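Local atomic coordinates of amino acid ABC transporter, periplasmic amino acid-binding protein, putative (Streptococcus pneumoniae, PDB entry 4I62), a protein that binds L-arginine between its two lobes and probably delivers it, as a membrane-anchored lipoprotein, to an amino acid ABC transporter for uptake. Residues V109-D113 and E114-V118; V153-Q156 and K157-Q161; D167-N171 and S172-S176; V195-E198 and E199-K203. All coordinates share one frame; numbering follows the deposited sequence.

Contact 1 (V109-D113 and E114-V118); sequences VSKTD and ERSKV. With ARG (arginine), chain B.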
loop_
_atom_site.group_PDB
_atom_site.type_symbol
_atom_site.label_atom_id
_atom_site.label_comp_id
_atom_site.label_asym_id
_atom_site.label_seq_id
_atom_site.Cartn_x
_atom_site.Cartn_y
_atom_site.Cartn_z
ATOM N N VAL A 109 -0.565 -4.586 0.019
ATOM C CA VAL A 109 0.419 -5.497 0.612
ATOM C C VAL A 109 1.220 -6.252 -0.447
ATOM O O VAL A 109 0.627 -7.001 -1.263
ATOM C CB VAL A 109 -0.255 -6.523 1.554
ATOM C CG1 VAL A 109 0.763 -7.473 2.151
ATOM C CG2 VAL A 109 -1.042 -5.839 2.634
ATOM N N SER A 110 2.533 -6.074 -0.462
ATOM C CA SER A 110 3.386 -6.805 -1.354
ATOM C C SER A 110 3.600 -8.235 -0.890
ATOM O O SER A 110 3.860 -8.526 0.290
ATOM C CB SER A 110 4.763 -6.137 -1.362
ATOM O OG SER A 110 4.700 -4.778 -1.802
ATOM N N LYS A 111 3.593 -9.178 -1.847
ATOM C CA LYS A 111 4.059 -10.535 -1.518
ATOM C C LYS A 111 5.556 -10.576 -1.290
ATOM O O LYS A 111 6.342 -9.937 -2.016
ATOM C CB LYS A 111 3.811 -11.514 -2.644
ATOM C CG LYS A 111 2.409 -11.643 -2.912
ATOM C CD LYS A 111 2.136 -12.660 -4.016
ATOM C CE LYS A 111 2.699 -14.025 -3.703
ATOM N NZ LYS A 111 2.504 -14.968 -4.875
ATOM N N THR A 112 5.972 -11.307 -0.280
ATOM C CA THR A 112 7.396 -11.592 -0.118
ATOM C C THR A 112 7.544 -13.033 0.328
ATOM O O THR A 112 6.587 -13.634 0.808
ATOM C CB THR A 112 8.058 -10.706 0.932
ATOM O OG1 THR A 112 7.568 -11.062 2.219
ATOM C CG2 THR A 112 7.833 -9.217 0.679
ATOM N N ASP A 113 8.740 -13.594 0.187
ATOM C CA ASP A 113 8.956 -14.966 0.635
ATOM C C ASP A 113 8.773 -15.096 2.126
ATOM O O ASP A 113 8.161 -16.058 2.585
ATOM C CB ASP A 113 10.339 -15.481 0.223
ATOM C CG ASP A 113 10.421 -15.792 -1.261
ATOM O OD1 ASP A 113 9.369 -15.777 -1.935
ATOM O OD2 ASP A 113 11.540 -16.078 -1.752
ATOM N N GLU A 114 9.265 -14.133 2.891
ATOM C CA GLU A 114 9.068 -14.199 4.322
ATOM C C GLU A 114 7.586 -14.163 4.667
ATOM O O GLU A 114 7.099 -14.946 5.493
ATOM C CB GLU A 114 9.830 -13.079 5.021
ATOM C CG GLU A 114 11.304 -13.381 5.174
ATOM C CD GLU A 114 11.550 -14.688 5.911
ATOM O OE1 GLU A 114 11.166 -14.789 7.101
ATOM O OE2 GLU A 114 12.119 -15.619 5.298
ATOM N N ARG A 115 6.850 -13.251 4.038
ATOM C CA ARG A 115 5.432 -13.183 4.326
ATOM C C ARG A 115 4.669 -14.444 3.886
ATOM O O ARG A 115 3.737 -14.861 4.574
ATOM C CB ARG A 115 4.832 -11.929 3.692
ATOM C CG ARG A 115 5.253 -10.612 4.389
ATOM C CD ARG A 115 4.839 -9.397 3.551
ATOM N NE ARG A 115 5.237 -8.130 4.176
ATOM C CZ ARG A 115 4.967 -6.944 3.672
ATOM N NH1 ARG A 115 4.353 -6.844 2.493
ATOM N NH2 ARG A 115 5.336 -5.838 4.345
ATOM N N SER A 116 5.072 -15.032 2.760
ATOM C CA SER A 116 4.384 -16.211 2.209
ATOM C C SER A 116 4.515 -17.428 3.095
ATOM O O SER A 116 3.736 -18.365 2.969
ATOM C CB SER A 116 4.897 -16.545 0.815
ATOM O OG SER A 116 4.424 -15.604 -0.121
ATOM N N LYS A 117 5.484 -17.417 3.999
ATOM C CA LYS A 117 5.666 -18.528 4.937
ATOM C C LYS A 117 4.620 -18.497 6.052
ATOM O O LYS A 117 4.360 -19.516 6.697
ATOM C CB LYS A 117 7.048 -18.459 5.570
ATOM C CG LYS A 117 8.182 -18.796 4.624
ATOM C CD LYS A 117 8.309 -20.294 4.435
ATOM C CE LYS A 117 8.656 -20.986 5.753
ATOM N NZ LYS A 117 8.988 -22.439 5.579
ATOM N N VAL A 118 4.046 -17.325 6.292
ATOM C CA VAL A 118 3.169 -17.118 7.437
ATOM C C VAL A 118 1.731 -16.888 6.982
ATOM O O VAL A 118 0.798 -17.226 7.710
ATOM C CB VAL A 118 3.636 -15.897 8.274
ATOM C CG1 VAL A 118 2.632 -15.543 9.362
ATOM C CG2 VAL A 118 5.005 -16.168 8.885
HETATM N N ARG B . 3.688 -2.483 -0.544
HETATM C CA ARG B . 4.412 -2.202 0.723
HETATM C C ARG B . 4.424 -3.421 1.641
HETATM O O ARG B . 3.586 -4.331 1.460
HETATM C CB ARG B . 3.864 -0.962 1.403
HETATM C CG ARG B . 2.358 -1.029 1.670
HETATM C CD ARG B . 1.895 0.078 2.594
HETATM N NE ARG B . 0.447 0.165 2.575
HETATM C CZ ARG B . -0.273 1.004 3.293
HETATM N NH1 ARG B . -1.598 0.983 3.202
HETATM N NH2 ARG B . 0.329 1.861 4.115
HETATM O OXT ARG B . 5.274 -3.420 2.592
HETATM O O HOH W 1 6.066 -15.292 -2.346
#
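The backbone oxygen Ser110 O receives Arg115 NH1 at 2.8 Å, and the same nitrogen also donates to O of the bound arginine's carboxylate. The stretch belongs to the amino acid site of a type II periplasmic binding protein, where a loop residue and an arginine five positions later share one ligand group. Arg115 NH1 arrives in the carbonyl plane of Ser110, on a lone pair, and the acceptor lies only 12° out of the guanidinium plane. Together with the two ligand bonds, this bond limits rotation of the guanidinium. From that position the side chain forms a two-pronged grip on the ligand: Arg115 NH1 to ligand O and Arg115 NH2 to ligand OXT, the latter 3.0 Å. Ser110 N adds a nearly straight bond to ligand O, with an angle of 173°. Ser110 OG, itself bonded to Asp225, accepts from the ligand's amino nitrogen, the ligand N to Ser110 OG distance being 2.8 Å. Arg115 spans the distance because its chain is extended from CG to NE. Its root is held by an N-cap: Thr112 OG1, set between its own backbone N and carbonyl carbon (chi1 69°), accepts from Arg115 N at 2.9 Å. Ser116 N closes the first helical turn onto Thr112 O, while Phe121 packs against Val109, Arg115 and Ser116 from strand 119-121. Val109 CG1 comes obliquely to the guanidinium, 3.7 Å from Arg115 NH1.

Contact 2 (V153-Q156 and K157-Q161); sequences VGAQ and KGSIQ. With ARG (arginine), chain B.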
loop_
_atom_site.group_PDB
_atom_site.type_symbol
_atom_site.label_atom_id
_atom_site.label_comp_id
_atom_site.label_asym_id
_atom_site.label_seq_id
_atom_site.Cartn_x
_atom_site.Cartn_y
_atom_site.Cartn_z
ATOM N N VAL A 153 17.233 9.013 4.298
ATOM C CA VAL A 153 16.202 8.394 3.466
ATOM C C VAL A 153 15.119 7.797 4.354
ATOM O O VAL A 153 15.421 7.047 5.308
ATOM C CB VAL A 153 16.832 7.275 2.597
ATOM C CG1 VAL A 153 15.799 6.633 1.670
ATOM C CG2 VAL A 153 17.987 7.847 1.773
ATOM N N GLY A 154 13.873 8.128 4.060
ATOM C CA GLY A 154 12.742 7.622 4.815
ATOM C C GLY A 154 11.984 6.510 4.121
ATOM O O GLY A 154 11.945 6.410 2.902
ATOM N N ALA A 155 11.300 5.718 4.954
ATOM C CA ALA A 155 10.387 4.680 4.494
ATOM C C ALA A 155 9.385 4.384 5.596
ATOM O O ALA A 155 9.632 4.663 6.770
ATOM C CB ALA A 155 11.130 3.401 4.105
ATOM N N GLN A 156 8.267 3.771 5.218
ATOM C CA GLN A 156 7.235 3.452 6.197
ATOM C C GLN A 156 7.621 2.233 7.028
ATOM O O GLN A 156 8.038 1.187 6.508
ATOM C CB GLN A 156 5.876 3.241 5.517
ATOM C CG GLN A 156 4.767 2.970 6.579
ATOM C CD GLN A 156 3.350 2.903 6.035
ATOM O OE1 GLN A 156 3.094 2.257 5.031
ATOM N NE2 GLN A 156 2.423 3.541 6.707
ATOM N N LYS A 157 7.458 2.360 8.341
ATOM C CA LYS A 157 7.733 1.246 9.232
ATOM C C LYS A 157 6.885 0.029 8.885
ATOM O O LYS A 157 5.655 0.151 8.715
ATOM C CB LYS A 157 7.465 1.660 10.669
ATOM C CG LYS A 157 8.089 0.723 11.697
ATOM C CD LYS A 157 7.626 1.067 13.124
ATOM C CE LYS A 157 8.384 0.288 14.181
ATOM N NZ LYS A 157 8.322 -1.167 13.924
ATOM N N GLY A 158 7.533 -1.137 8.781
ATOM C CA GLY A 158 6.823 -2.371 8.459
ATOM C C GLY A 158 6.713 -2.648 6.974
ATOM O O GLY A 158 6.164 -3.695 6.608
ATOM N N SER A 159 7.199 -1.738 6.137
ATOM C CA SER A 159 7.057 -1.916 4.685
ATOM C C SER A 159 8.266 -2.618 4.071
ATOM O O SER A 159 9.382 -2.600 4.628
ATOM C CB SER A 159 6.876 -0.554 4.008
ATOM O OG SER A 159 8.082 0.210 4.005
ATOM N N ILE A 160 8.073 -3.154 2.860
ATOM C CA ILE A 160 9.205 -3.707 2.146
ATOM C C ILE A 160 10.181 -2.618 1.702
ATOM O O ILE A 160 11.356 -2.901 1.449
ATOM C CB ILE A 160 8.782 -4.609 0.966
ATOM C CG1 ILE A 160 8.154 -3.828 -0.178
ATOM C CG2 ILE A 160 7.834 -5.725 1.420
ATOM C CD1 ILE A 160 8.174 -4.587 -1.486
ATOM N N GLN A 161 9.720 -1.386 1.618
ATOM C CA GLN A 161 10.609 -0.270 1.316
ATOM C C GLN A 161 11.590 -0.051 2.454
ATOM O O GLN A 161 12.776 0.263 2.209
ATOM C CB GLN A 161 9.788 1.000 1.067
ATOM C CG GLN A 161 9.032 0.999 -0.277
ATOM C CD GLN A 161 7.912 -0.023 -0.343
ATOM O OE1 GLN A 161 7.168 -0.250 0.628
ATOM N NE2 GLN A 161 7.765 -0.650 -1.492
HETATM N N ARG B . 3.688 -2.483 -0.544
HETATM C CA ARG B . 4.412 -2.202 0.723
HETATM C C ARG B . 4.424 -3.421 1.641
HETATM O O ARG B . 3.586 -4.331 1.460
HETATM C CB ARG B . 3.864 -0.962 1.403
HETATM C CG ARG B . 2.358 -1.029 1.670
HETATM C CD ARG B . 1.895 0.078 2.594
HETATM N NE ARG B . 0.447 0.165 2.575
HETATM C CZ ARG B . -0.273 1.004 3.293
HETATM N NH1 ARG B . -1.598 0.983 3.202
HETATM N NH2 ARG B . 0.329 1.861 4.115
HETATM O OXT ARG B . 5.274 -3.420 2.592
#
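Ser159 gives two hydrogen bonds to one acceptor, the backbone oxygen of Gln156, across the type II beta turn that runs from Gln156 to Ser159. The hydroxyl bond is the shorter: Ser159 OG lies 2.7 Å from Gln156 O, in the carbonyl plane and on a lone pair. Ser159 N comes from above that plane, 36° out of it and 3.1 Å from the same Gln156 O, so the two donors meet the oxygen from different directions. With OG between the backbone N and the carbonyl carbon (chi1 72°), Ser159 also serves as N-cap, its hydroxyl accepting from Glu162 N. Gly158, at phi 89°, takes the turn position where a side chain would press on the preceding carbonyl. The turn leads strand 152-156 into helix 160-168 of a beta-alpha-beta unit, and residues on the strand side and at the helix start both bond the bound arginine. Ile160 N donates to ligand OXT at 2.8 Å. The extended Gln156 chain brings Gln156 OE1 to 2.9 Å from ligand NH2, while Gln156 NE2 is satisfied by Pro178 O and Asn46 OD1. Gln161 NE2 donates to Asn130 OD1 and weakly to Glu198 OE2, and Gln161 CB packs on Ala155 CB. The ligand carboxylate thus meets a helix N-terminus, whose dipole would be expected to stabilise its charge, while Gln156 OE1 accepts one guanidinium N-H as a neutral rather than ionic partner.

Contact 3 (D167-N171 and S172-S176); sequences DLLQN and SSLVS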
loop_
_atom_site.group_PDB
_atom_site.type_symbol
_atom_site.label_atom_id
_atom_site.label_comp_id
_atom_site.label_asym_id
_atom_site.label_seq_id
_atom_site.Cartn_x
_atom_site.Cartn_y
_atom_site.Cartn_z
ATOM N N ASP A 167 18.705 -2.935 3.648
ATOM C CA ASP A 167 19.552 -3.912 2.998
ATOM C C ASP A 167 20.561 -3.321 2.026
ATOM O O ASP A 167 21.633 -3.878 1.835
ATOM C CB ASP A 167 18.711 -4.968 2.293
ATOM C CG ASP A 167 17.980 -5.890 3.255
ATOM O OD1 ASP A 167 18.254 -5.908 4.476
ATOM O OD2 ASP A 167 17.107 -6.636 2.747
ATOM N N LEU A 168 20.250 -2.164 1.448
ATOM C CA LEU A 168 21.069 -1.551 0.399
ATOM C C LEU A 168 21.801 -0.273 0.777
ATOM O O LEU A 168 22.841 0.056 0.192
ATOM C CB LEU A 168 20.240 -1.255 -0.836
ATOM C CG LEU A 168 19.701 -2.437 -1.617
ATOM C CD1 LEU A 168 18.799 -1.890 -2.709
ATOM C CD2 LEU A 168 20.852 -3.233 -2.208
ATOM N N LEU A 169 21.233 0.463 1.725
ATOM C CA LEU A 169 21.700 1.827 1.971
ATOM C C LEU A 169 22.537 1.980 3.249
ATOM O O LEU A 169 22.257 2.847 4.088
ATOM C CB LEU A 169 20.507 2.802 1.937
ATOM C CG LEU A 169 19.638 2.731 0.673
ATOM C CD1 LEU A 169 18.466 3.723 0.796
ATOM C CD2 LEU A 169 20.434 2.966 -0.610
ATOM N N GLN A 170 23.571 1.160 3.380
ATOM C CA GLN A 170 24.461 1.215 4.545
ATOM C C GLN A 170 25.197 2.538 4.723
ATOM O O GLN A 170 25.672 2.822 5.822
ATOM C CB GLN A 170 25.481 0.073 4.514
ATOM C CG GLN A 170 24.915 -1.282 4.924
ATOM C CD GLN A 170 24.070 -1.919 3.840
ATOM O OE1 GLN A 170 24.089 -1.512 2.677
ATOM N NE2 GLN A 170 23.292 -2.915 4.218
ATOM N N ASN A 171 25.313 3.325 3.659
ATOM C CA ASN A 171 26.002 4.603 3.741
ATOM C C ASN A 171 25.051 5.775 3.945
ATOM O O ASN A 171 25.471 6.929 3.850
ATOM C CB ASN A 171 26.863 4.855 2.494
ATOM C CG ASN A 171 28.004 3.883 2.351
ATOM O OD1 ASN A 171 28.564 3.419 3.338
ATOM N ND2 ASN A 171 28.370 3.584 1.108
ATOM N N SER A 172 23.786 5.466 4.215
ATOM C CA SER A 172 22.754 6.480 4.414
ATOM C C SER A 172 22.258 6.458 5.859
ATOM O O SER A 172 22.357 5.435 6.536
ATOM C CB SER A 172 21.550 6.219 3.484
ATOM O OG SER A 172 21.930 6.134 2.104
ATOM N N SER A 173 21.642 7.562 6.287
ATOM C CA SER A 173 20.909 7.608 7.556
ATOM C C SER A 173 19.448 7.272 7.293
ATOM O O SER A 173 18.789 7.916 6.478
ATOM C CB SER A 173 21.018 8.999 8.177
ATOM O OG SER A 173 22.348 9.283 8.551
ATOM N N LEU A 174 18.915 6.264 7.954
ATOM C CA LEU A 174 17.580 5.790 7.634
ATOM C C LEU A 174 16.544 6.204 8.692
ATOM O O LEU A 174 16.812 6.133 9.899
ATOM C CB LEU A 174 17.604 4.274 7.485
ATOM C CG LEU A 174 18.619 3.768 6.442
ATOM C CD1 LEU A 174 18.626 2.244 6.371
ATOM C CD2 LEU A 174 18.394 4.391 5.047
ATOM N N VAL A 175 15.403 6.680 8.235
ATOM C CA VAL A 175 14.265 7.080 9.061
ATOM C C VAL A 175 13.132 6.127 8.724
ATOM O O VAL A 175 12.806 5.952 7.559
ATOM C CB VAL A 175 13.880 8.556 8.760
ATOM C CG1 VAL A 175 12.565 8.946 9.429
ATOM C CG2 VAL A 175 14.994 9.477 9.249
ATOM N N SER A 176 12.519 5.510 9.725
ATOM C CA SER A 176 11.389 4.616 9.515
ATOM C C SER A 176 10.227 5.085 10.394
ATOM O O SER A 176 10.319 5.018 11.614
ATOM C CB SER A 176 11.808 3.208 9.901
ATOM O OG SER A 176 10.693 2.378 10.093
HETATM O O HOH W 2 23.887 4.247 1.251
#
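The chain reverses through a type I beta turn from Leu169 to Ser172, closed by Ser172 N to Leu169 O at 3.0 Å. Leu169 is the first residue to leave helical angles after helix 160-168, and Ser173 opens strand 173-177, so the turn joins the helix of the beta-alpha-beta unit to its second strand. Across it, Ser172 OG lies next to Leu169 CB, at 3.6 Å. Placed beside its backbone N by a chi1 of -55°, Ser172 OG is bonded to Leu148 O and accepts from a water at 2.8 Å; the same water receives a weak bond from Asn171 N. Further along the strand, the CD2 branch of Leu174 comes up against Leu169 CB at 4.1 Å, and both leucines pack on Val153 of the neighbouring strand 152-156. On the helix side, Gln170 folds back: its bend at chi2 (76°) lets Gln170 NE2 reach Asp167 O at 3.1 Å. The acceptor is practically in the amide plane, but NE2 comes from above the carbonyl plane of Asp167, not along a lone pair. Polar groups of this exposed turn thus find partners in water and backbone, while buried Leu169 ties the turn to Val153 of the sheet.

Contact 4 (V195-E198 and E199-K203); sequences VIFE and EPVAK. With ARG (arginine), chain B.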
loop_
_atom_site.group_PDB
_atom_site.type_symbol
_atom_site.label_atom_id
_atom_site.label_comp_id
_atom_site.label_asym_id
_atom_site.label_seq_id
_atom_site.Cartn_x
_atom_site.Cartn_y
_atom_site.Cartn_z
ATOM N N VAL A 195 12.176 9.940 0.146
ATOM C CA VAL A 195 11.352 8.868 0.696
ATOM C C VAL A 195 11.109 7.845 -0.399
ATOM O O VAL A 195 10.826 8.202 -1.555
ATOM C CB VAL A 195 10.002 9.412 1.237
ATOM C CG1 VAL A 195 9.108 8.276 1.726
ATOM C CG2 VAL A 195 10.253 10.421 2.339
ATOM N N ILE A 196 11.213 6.558 -0.060
ATOM C CA ILE A 196 10.955 5.483 -1.008
ATOM C C ILE A 196 9.483 5.113 -0.994
ATOM O O ILE A 196 8.956 4.709 0.065
ATOM C CB ILE A 196 11.796 4.214 -0.699
ATOM C CG1 ILE A 196 13.271 4.540 -0.471
ATOM C CG2 ILE A 196 11.601 3.166 -1.777
ATOM C CD1 ILE A 196 14.099 3.341 -0.061
ATOM N N PHE A 197 8.803 5.202 -2.136
ATOM C CA PHE A 197 7.425 4.758 -2.261
ATOM C C PHE A 197 7.236 4.076 -3.611
ATOM O O PHE A 197 7.858 4.446 -4.611
ATOM C CB PHE A 197 6.410 5.931 -2.251
ATOM C CG PHE A 197 6.114 6.551 -0.915
ATOM C CD1 PHE A 197 5.821 5.816 0.204
ATOM C CD2 PHE A 197 6.119 7.932 -0.790
ATOM C CE1 PHE A 197 5.544 6.449 1.447
ATOM C CE2 PHE A 197 5.805 8.554 0.412
ATOM C CZ PHE A 197 5.508 7.819 1.521
ATOM N N GLU A 198 6.307 3.122 -3.645
ATOM C CA GLU A 198 5.881 2.549 -4.920
ATOM C C GLU A 198 5.275 3.639 -5.818
ATOM O O GLU A 198 4.615 4.570 -5.333
ATOM C CB GLU A 198 4.919 1.390 -4.659
ATOM C CG GLU A 198 5.713 0.174 -4.125
ATOM C CD GLU A 198 5.003 -0.723 -3.105
ATOM O OE1 GLU A 198 4.071 -0.264 -2.397
ATOM O OE2 GLU A 198 5.451 -1.876 -2.948
ATOM N N GLU A 199 5.492 3.498 -7.115
ATOM C CA GLU A 199 5.232 4.542 -8.088
ATOM C C GLU A 199 3.847 5.218 -7.984
ATOM O O GLU A 199 3.783 6.448 -7.969
ATOM C CB GLU A 199 5.492 4.021 -9.507
ATOM C CG GLU A 199 5.325 5.105 -10.565
ATOM C CD GLU A 199 5.811 4.686 -11.949
ATOM O OE1 GLU A 199 5.978 3.471 -12.204
ATOM O OE2 GLU A 199 5.951 5.569 -12.838
ATOM N N PRO A 200 2.747 4.456 -7.940
ATOM C CA PRO A 200 1.433 5.137 -7.950
ATOM C C PRO A 200 1.216 5.976 -6.694
ATOM O O PRO A 200 0.588 7.025 -6.732
ATOM C CB PRO A 200 0.424 3.967 -8.003
ATOM C CG PRO A 200 1.184 2.780 -7.515
ATOM C CD PRO A 200 2.600 2.989 -7.995
ATOM N N VAL A 201 1.758 5.508 -5.582
ATOM C CA VAL A 201 1.645 6.207 -4.306
ATOM C C VAL A 201 2.523 7.470 -4.310
ATOM O O VAL A 201 2.089 8.551 -3.905
ATOM C CB VAL A 201 1.971 5.244 -3.142
ATOM C CG1 VAL A 201 2.015 5.977 -1.813
ATOM C CG2 VAL A 201 0.911 4.147 -3.118
ATOM N N ALA A 202 3.739 7.351 -4.832
ATOM C CA ALA A 202 4.586 8.517 -5.006
ATOM C C ALA A 202 3.908 9.567 -5.876
ATOM O O ALA A 202 3.895 10.756 -5.539
ATOM C CB ALA A 202 5.946 8.105 -5.572
ATOM N N LYS A 203 3.348 9.116 -6.984
ATOM C CA LYS A 203 2.655 10.049 -7.897
ATOM C C LYS A 203 1.473 10.739 -7.225
ATOM O O LYS A 203 1.257 11.944 -7.430
ATOM C CB LYS A 203 2.170 9.344 -9.165
ATOM C CG LYS A 203 3.265 8.962 -10.145
ATOM C CD LYS A 203 2.674 8.079 -11.253
ATOM C CE LYS A 203 3.598 7.898 -12.448
ATOM N NZ LYS A 203 3.041 6.943 -13.466
HETATM N N ARG B . 3.688 -2.483 -0.544
HETATM C CA ARG B . 4.412 -2.202 0.723
HETATM C C ARG B . 4.424 -3.421 1.641
HETATM O O ARG B . 3.586 -4.331 1.460
HETATM C CB ARG B . 3.864 -0.962 1.403
HETATM C CG ARG B . 2.358 -1.029 1.670
HETATM C CD ARG B . 1.895 0.078 2.594
HETATM N NE ARG B . 0.447 0.165 2.575
HETATM C CZ ARG B . -0.273 1.004 3.293
HETATM N NH1 ARG B . -1.598 0.983 3.202
HETATM N NH2 ARG B . 0.329 1.861 4.115
HETATM O OXT ARG B . 5.274 -3.420 2.592
#
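Glu198 meets the bound arginine with its carboxylate while its backbone oxygen starts a helix, at a strand-to-helix junction in a lobe of the type II periplasmic binding fold. In the first shell, Glu198 OE1 accepts from the ligand's amino nitrogen N at 2.9 Å, and OE2 takes a weak bond from the same atom. An amino group shared between both oxygens of an acid is consistent with recognition of the charged alpha-ammonium of an amino acid. Tyr227 OH also bonds to OE1, and Gln161 NE2 reaches OE2 weakly; these neighbours are placed to orient the carboxylate. Asp225 lies close to OE2 as a like charge, which may alter how the acid ionises. The second shell is the backbone. Glu198 occupies the N-cap position, and its O receives Ala202 N at 3.0 Å with a nearly straight angle of 170°, whereas Val201 N gives the same Glu198 O a weak bond. The N-to-C directions of strand 195-198 and helix segment 199-203 differ by 117°. Beyond the backbone lies a buried apolar layer: Phe197 CB rests 4.0 Å from Ala202 CB, and the ring is sandwiched between two valines. Val201 CG1 stands 4.2 Å above the plane of the Phe197 ring, offset toward its rim, and Val195 CG1 lies 3.5 Å from that plane on the opposite face.

The four contacts follow one another along the chain, each closing before the next opens. Contacts 2, 3 and 4 belong to one mixed sheet, in which strand 152-156 lies between 173-177 and 194-198; contacts 2 and 3 sit at the two ends of helix 160-168, their centres about 10 Å apart. Contact 4 is about 11 Å from contact 2, centre to centre. Contact 1, about 16 Å from contact 2 and 20 Å from contact 4 between centres, touches both beside the arginine. Contacts 2 and 4 reach the ligand from adjacent strands and contact 1 from the loop before helix 113-116, so these parts close round one arginine; contact 3 lies at the surface, away from the pocket.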